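Pyridoxamine 5'-phosphate oxidase-related, FMN-binding protein (Paracoccus denitrificans, PDB 6VNA) probably acts as a noncanonical heme oxygenase that degrades c-type heme, built on the split-barrel fold of the FMN-binding pyridoxamine 5'-phosphate oxidase family. Local coordinates at residues A[22-26]-A[115-119]; A[45-50]-A[111-116]. One frame throughout, in Å; residues are numbered along the deposited sequence.

Contact 1 of 2, residues A[22-26]-A[115-119]; sequences EAARH and RDPKA
R25 lays its guanidinium over that of R115, NH2 riding above the centre of the R115 guanidinium at 3.8 Å from R115 CZ, with the two planes 30° apart. R25 NE donates to R115 O at 2.8 Å, reaching it from above the carbonyl plane, and so joins the loop after helix 11-23 to the end of helix 108-115. Its NH1 turns back on its own segment and bonds E22 O at 3.2 Å and A24 O at 3.0 Å; the bend at chi2 (-60°) folds the chain back for this. With an alanine in place of R25, R115 O, E22 O and A24 O would probably each lose this donor, and one face of the R115 guanidinium would lose its cover.

R115 crosses E22 at about a right angle. The salt bridge from R115 NH1 to E22 OE2, 2.9 Å, is nearly straight and arrives on the syn side of the carboxylate, tilted out of its plane. R115 NH2 makes a weak bond to E22 O and donates to a water that in turn donates to A24 O.

Farther along, K118 NZ meets the edge of the H26 ring, 3.3 Å from CE1, and is salt-bridged to D116 OD2. A87 and M88 of the second subunit pack on H26 and K118. The E22 carboxylate, with the oxygens of E22, A24 and R115, probably makes it favourable for two arginines to stack here.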
loop_
_atom_site.group_PDB
_atom_site.type_symbol
_atom_site.label_atom_id
_atom_site.label_comp_id
_atom_site.label_asym_id
_atom_site.label_seq_id
_atom_site.Cartn_x
_atom_site.Cartn_y
_atom_site.Cartn_z
ATOM N N GLU A 22 5.376 -10.607 -11.536
ATOM C CA GLU A 22 6.263 -11.812 -11.533
ATOM C C GLU A 22 7.427 -11.611 -10.558
ATOM O O GLU A 22 7.805 -12.586 -9.884
ATOM C CB GLU A 22 6.758 -12.115 -12.948
ATOM C CG GLU A 22 7.825 -13.205 -13.014
ATOM C CD GLU A 22 7.405 -14.572 -12.495
ATOM O OE1 GLU A 22 6.226 -14.940 -12.693
ATOM O OE2 GLU A 22 8.265 -15.266 -11.887
ATOM N N ALA A 23 7.945 -10.383 -10.432
ATOM C CA ALA A 23 9.119 -10.062 -9.580
ATOM C C ALA A 23 8.718 -9.796 -8.118
ATOM O O ALA A 23 9.605 -9.852 -7.263
ATOM C CB ALA A 23 9.852 -8.884 -10.172
ATOM N N ALA A 24 7.435 -9.536 -7.840
ATOM C CA ALA A 24 6.899 -9.101 -6.522
ATOM C C ALA A 24 7.130 -10.158 -5.436
ATOM O O ALA A 24 6.726 -11.300 -5.620
ATOM C CB ALA A 24 5.427 -8.786 -6.658
ATOM N N ARG A 25 7.749 -9.773 -4.323
ATOM C CA ARG A 25 7.853 -10.601 -3.087
ATOM C C ARG A 25 7.099 -9.917 -1.922
ATOM O O ARG A 25 6.694 -10.611 -1.002
ATOM C CB ARG A 25 9.338 -10.864 -2.793
ATOM C CG ARG A 25 10.068 -11.627 -3.894
ATOM C CD ARG A 25 9.462 -13.005 -4.145
ATOM N NE ARG A 25 10.102 -13.813 -5.182
ATOM C CZ ARG A 25 9.816 -13.773 -6.477
ATOM N NH1 ARG A 25 8.906 -12.934 -6.946
ATOM N NH2 ARG A 25 10.460 -14.571 -7.315
ATOM N N HIS A 26 6.907 -8.599 -1.963
ATOM C CA HIS A 26 6.222 -7.803 -0.918
ATOM C C HIS A 26 5.345 -6.765 -1.588
ATOM O O HIS A 26 5.550 -6.534 -2.786
ATOM C CB HIS A 26 7.226 -7.128 0.024
ATOM C CG HIS A 26 8.177 -8.098 0.624
ATOM N ND1 HIS A 26 7.799 -8.958 1.632
ATOM C CD2 HIS A 26 9.477 -8.368 0.347
ATOM C CE1 HIS A 26 8.824 -9.726 1.955
ATOM N NE2 HIS A 26 9.871 -9.377 1.186
ATOM N N ARG A 115 10.570 -18.996 -4.023
ATOM C CA ARG A 115 10.589 -17.568 -4.450
ATOM C C ARG A 115 10.930 -16.653 -3.263
ATOM O O ARG A 115 11.497 -15.569 -3.492
ATOM C CB ARG A 115 9.266 -17.243 -5.148
ATOM C CG ARG A 115 9.070 -18.020 -6.443
ATOM C CD ARG A 115 7.642 -18.046 -6.945
ATOM N NE ARG A 115 7.179 -16.722 -7.348
ATOM C CZ ARG A 115 7.282 -16.200 -8.564
ATOM N NH1 ARG A 115 7.854 -16.877 -9.542
ATOM N NH2 ARG A 115 6.814 -14.985 -8.793
ATOM N N ASP A 116 10.641 -17.077 -2.035
ATOM C CA ASP A 116 10.950 -16.293 -0.809
ATOM C C ASP A 116 11.363 -17.267 0.292
ATOM O O ASP A 116 10.509 -17.747 1.041
ATOM C CB ASP A 116 9.753 -15.423 -0.417
ATOM C CG ASP A 116 10.061 -14.353 0.613
ATOM O OD1 ASP A 116 11.243 -14.222 0.991
ATOM O OD2 ASP A 116 9.108 -13.649 1.023
ATOM N N PRO A 117 12.673 -17.617 0.390
ATOM C CA PRO A 117 13.164 -18.535 1.424
ATOM C C PRO A 117 12.910 -18.038 2.861
ATOM O O PRO A 117 12.359 -18.793 3.655
ATOM C CB PRO A 117 14.674 -18.620 1.145
ATOM C CG PRO A 117 14.834 -18.184 -0.295
ATOM C CD PRO A 117 13.742 -17.167 -0.515
ATOM N N LYS A 118 13.301 -16.789 3.148
ATOM C CA LYS A 118 13.032 -16.049 4.416
ATOM C C LYS A 118 11.632 -16.381 4.960
ATOM O O LYS A 118 11.485 -16.433 6.200
ATOM C CB LYS A 118 13.176 -14.540 4.176
ATOM C CG LYS A 118 12.770 -13.632 5.335
ATOM C CD LYS A 118 11.297 -13.217 5.366
ATOM C CE LYS A 118 10.913 -12.193 4.313
ATOM N NZ LYS A 118 9.490 -12.324 3.921
ATOM N N ALA A 119 10.645 -16.584 4.075
ATOM C CA ALA A 119 9.214 -16.794 4.407
ATOM C C ALA A 119 8.953 -18.222 4.915
ATOM O O ALA A 119 7.798 -18.678 4.780
ATOM C CB ALA A 119 8.359 -16.479 3.201
HETATM O O HOH W 1 5.466 -12.681 -7.563
#

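Contact 2 of 2, residues A[45-50]-A[111-116]; sequences ALQTDA and RWLERD
Stacking comes first: the Q47 side chain lies flat over one face of the W112 indole, amide and ring planes 19° apart. Q47 CG makes a CH-pi contact, 3.6 Å from the centroid of the six-membered ring, while NE2 sits above the indole, 3.1 Å from W112 CE2. The chain runs extended beyond CG, which carries the amide across the ring to the helix backbone.

The hydrogen bond from Q47 NE2 to W112 O, 3.1 Å and 172° at the hydrogen, falls on a lone pair in the carbonyl plane. The same oxygen takes D116 N, so two donors grip it at the last turn of helix 108-115. Strand 39-48 belongs to the antiparallel barrel sheet of the FMN-binding split-barrel fold; segment 111-115 of the helix crosses segment 45-48 of the strand, axes 9.8 Å apart and at 112°.

Apolar contact continues at the indole edge, where A45 CB reaches W112 CZ2 at 3.7 Å; F130 meets W112 edge-to-face.

Among charged groups, R111 has T48 O and D49 O over one guanidinium face, NH1 2.7 Å from T48 O at an angle too poor for a hydrogen bond. The Q47 amide slides past R115 in the opposite direction, OE1 3.5 Å from R115 CB. The water on R115 NH2 also accepts a weak bond from T48 N.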
loop_
_atom_site.group_PDB
_atom_site.type_symbol
_atom_site.label_atom_id
_atom_site.label_comp_id
_atom_site.label_asym_id
_atom_site.label_seq_id
_atom_site.Cartn_x
_atom_site.Cartn_y
_atom_site.Cartn_z
ATOM N N ALA A 45 3.822 -9.805 2.672
ATOM C CA ALA A 45 4.415 -10.772 1.725
ATOM C C ALA A 45 3.372 -11.001 0.636
ATOM O O ALA A 45 2.196 -11.207 0.969
ATOM C CB ALA A 45 4.813 -12.048 2.425
ATOM N N LEU A 46 3.768 -10.816 -0.609
ATOM C CA LEU A 46 2.877 -10.962 -1.778
ATOM C C LEU A 46 3.666 -11.521 -2.961
ATOM O O LEU A 46 4.698 -10.940 -3.324
ATOM C CB LEU A 46 2.285 -9.612 -2.176
ATOM C CG LEU A 46 1.357 -9.715 -3.385
ATOM C CD1 LEU A 46 -0.080 -9.971 -2.933
ATOM C CD2 LEU A 46 1.450 -8.484 -4.251
ATOM N N GLN A 47 3.146 -12.592 -3.545
ATOM C CA GLN A 47 3.603 -13.193 -4.817
ATOM C C GLN A 47 2.374 -13.344 -5.717
ATOM O O GLN A 47 1.323 -12.799 -5.357
ATOM C CB GLN A 47 4.282 -14.520 -4.498
ATOM C CG GLN A 47 5.451 -14.378 -3.539
ATOM C CD GLN A 47 6.132 -15.703 -3.294
ATOM O OE1 GLN A 47 6.006 -16.643 -4.075
ATOM N NE2 GLN A 47 6.812 -15.811 -2.172
ATOM N N THR A 48 2.515 -14.019 -6.855
ATOM C CA THR A 48 1.397 -14.483 -7.717
ATOM C C THR A 48 1.228 -15.985 -7.493
ATOM O O THR A 48 2.185 -16.568 -7.028
ATOM C CB THR A 48 1.721 -14.164 -9.177
ATOM O OG1 THR A 48 2.944 -14.850 -9.456
ATOM C CG2 THR A 48 1.875 -12.685 -9.431
ATOM N N ASP A 49 0.087 -16.604 -7.815
ATOM C CA ASP A 49 0.071 -18.086 -8.019
ATOM C C ASP A 49 0.046 -18.365 -9.529
ATOM O O ASP A 49 0.245 -17.398 -10.312
ATOM C CB ASP A 49 -0.959 -18.846 -7.159
ATOM C CG ASP A 49 -2.397 -18.368 -7.161
ATOM O OD1 ASP A 49 -2.730 -17.486 -7.986
ATOM O OD2 ASP A 49 -3.174 -18.896 -6.330
ATOM N N ALA A 50 -0.118 -19.645 -9.895
ATOM C CA ALA A 50 0.018 -20.233 -11.252
ATOM C C ALA A 50 -0.580 -19.324 -12.334
ATOM O O ALA A 50 0.149 -19.027 -13.303
ATOM C CB ALA A 50 -0.630 -21.595 -11.263
ATOM N N ARG A 111 6.139 -23.400 -4.004
ATOM C CA ARG A 111 6.327 -22.272 -4.951
ATOM C C ARG A 111 6.799 -21.066 -4.123
ATOM O O ARG A 111 7.842 -20.452 -4.446
ATOM C CB ARG A 111 5.015 -21.982 -5.686
ATOM C CG ARG A 111 5.136 -21.042 -6.876
ATOM C CD ARG A 111 3.773 -20.699 -7.464
ATOM N NE ARG A 111 3.817 -19.967 -8.731
ATOM C CZ ARG A 111 4.104 -18.671 -8.883
ATOM N NH1 ARG A 111 4.389 -17.919 -7.834
ATOM N NH2 ARG A 111 4.105 -18.124 -10.088
ATOM N N TRP A 112 6.072 -20.782 -3.047
ATOM C CA TRP A 112 6.242 -19.565 -2.228
ATOM C C TRP A 112 7.657 -19.544 -1.642
ATOM O O TRP A 112 8.299 -18.464 -1.677
ATOM C CB TRP A 112 5.143 -19.470 -1.155
ATOM C CG TRP A 112 5.128 -18.123 -0.505
ATOM C CD1 TRP A 112 6.026 -17.660 0.412
ATOM C CD2 TRP A 112 4.235 -17.027 -0.783
ATOM N NE1 TRP A 112 5.736 -16.363 0.744
ATOM C CE2 TRP A 112 4.634 -15.952 0.038
ATOM C CE3 TRP A 112 3.128 -16.851 -1.620
ATOM C CZ2 TRP A 112 3.971 -14.722 0.037
ATOM C CZ3 TRP A 112 2.466 -15.643 -1.612
ATOM C CH2 TRP A 112 2.896 -14.587 -0.805
ATOM N N LEU A 113 8.142 -20.680 -1.136
ATOM C CA LEU A 113 9.476 -20.743 -0.473
ATOM C C LEU A 113 10.591 -20.663 -1.530
ATOM O O LEU A 113 11.569 -19.905 -1.312
ATOM C CB LEU A 113 9.586 -22.006 0.384
ATOM C CG LEU A 113 10.567 -21.897 1.552
ATOM C CD1 LEU A 113 10.103 -20.849 2.557
ATOM C CD2 LEU A 113 10.757 -23.245 2.238
ATOM N N GLU A 114 10.448 -21.372 -2.653
ATOM C CA GLU A 114 11.420 -21.287 -3.770
ATOM C C GLU A 114 11.636 -19.805 -4.088
ATOM O O GLU A 114 12.805 -19.415 -4.318
ATOM C CB GLU A 114 10.947 -22.104 -4.974
ATOM C CG GLU A 114 11.013 -23.607 -4.730
ATOM C CD GLU A 114 10.548 -24.458 -5.900
ATOM O OE1 GLU A 114 11.067 -24.244 -7.028
ATOM O OE2 GLU A 114 9.658 -25.320 -5.689
ATOM N N ARG A 115 10.570 -18.996 -4.023
ATOM C CA ARG A 115 10.589 -17.568 -4.450
ATOM C C ARG A 115 10.930 -16.653 -3.263
ATOM O O ARG A 115 11.497 -15.569 -3.492
ATOM C CB ARG A 115 9.266 -17.243 -5.148
ATOM C CG ARG A 115 9.070 -18.020 -6.443
ATOM C CD ARG A 115 7.642 -18.046 -6.945
ATOM N NE ARG A 115 7.179 -16.722 -7.348
ATOM C CZ ARG A 115 7.282 -16.200 -8.564
ATOM N NH1 ARG A 115 7.854 -16.877 -9.542
ATOM N NH2 ARG A 115 6.814 -14.985 -8.793
ATOM N N ASP A 116 10.641 -17.077 -2.035
ATOM C CA ASP A 116 10.950 -16.293 -0.809
ATOM C C ASP A 116 11.363 -17.267 0.292
ATOM O O ASP A 116 10.509 -17.747 1.041
ATOM C CB ASP A 116 9.753 -15.423 -0.417
ATOM C CG ASP A 116 10.061 -14.353 0.613
ATOM O OD1 ASP A 116 11.243 -14.222 0.991
ATOM O OD2 ASP A 116 9.108 -13.649 1.023
HETATM O O HOH W 1 5.466 -12.681 -7.563
#

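How the contacts relate
The centres of contacts 1 and 2 lie about 5 Å apart, and both use the C-terminal end of helix 108-115, sharing R115 and D116. Along the chain, segment 22-26 comes first, leaving helix 11-23 and entering strand 26-32; 45-50 follows at the end of the neighbouring antiparallel strand 39-48. The overlapping segments 111-116 and 115-119 come last. The first two are joined directly by a probable hydrogen bond from L46 N to R25 O, 3.0 Å, while A119 packs against W112. One water serves both contacts. One helix end thus ties the exit of helix 11-23 to two adjacent sheet strands, from a surface charge network inward to a buried indole.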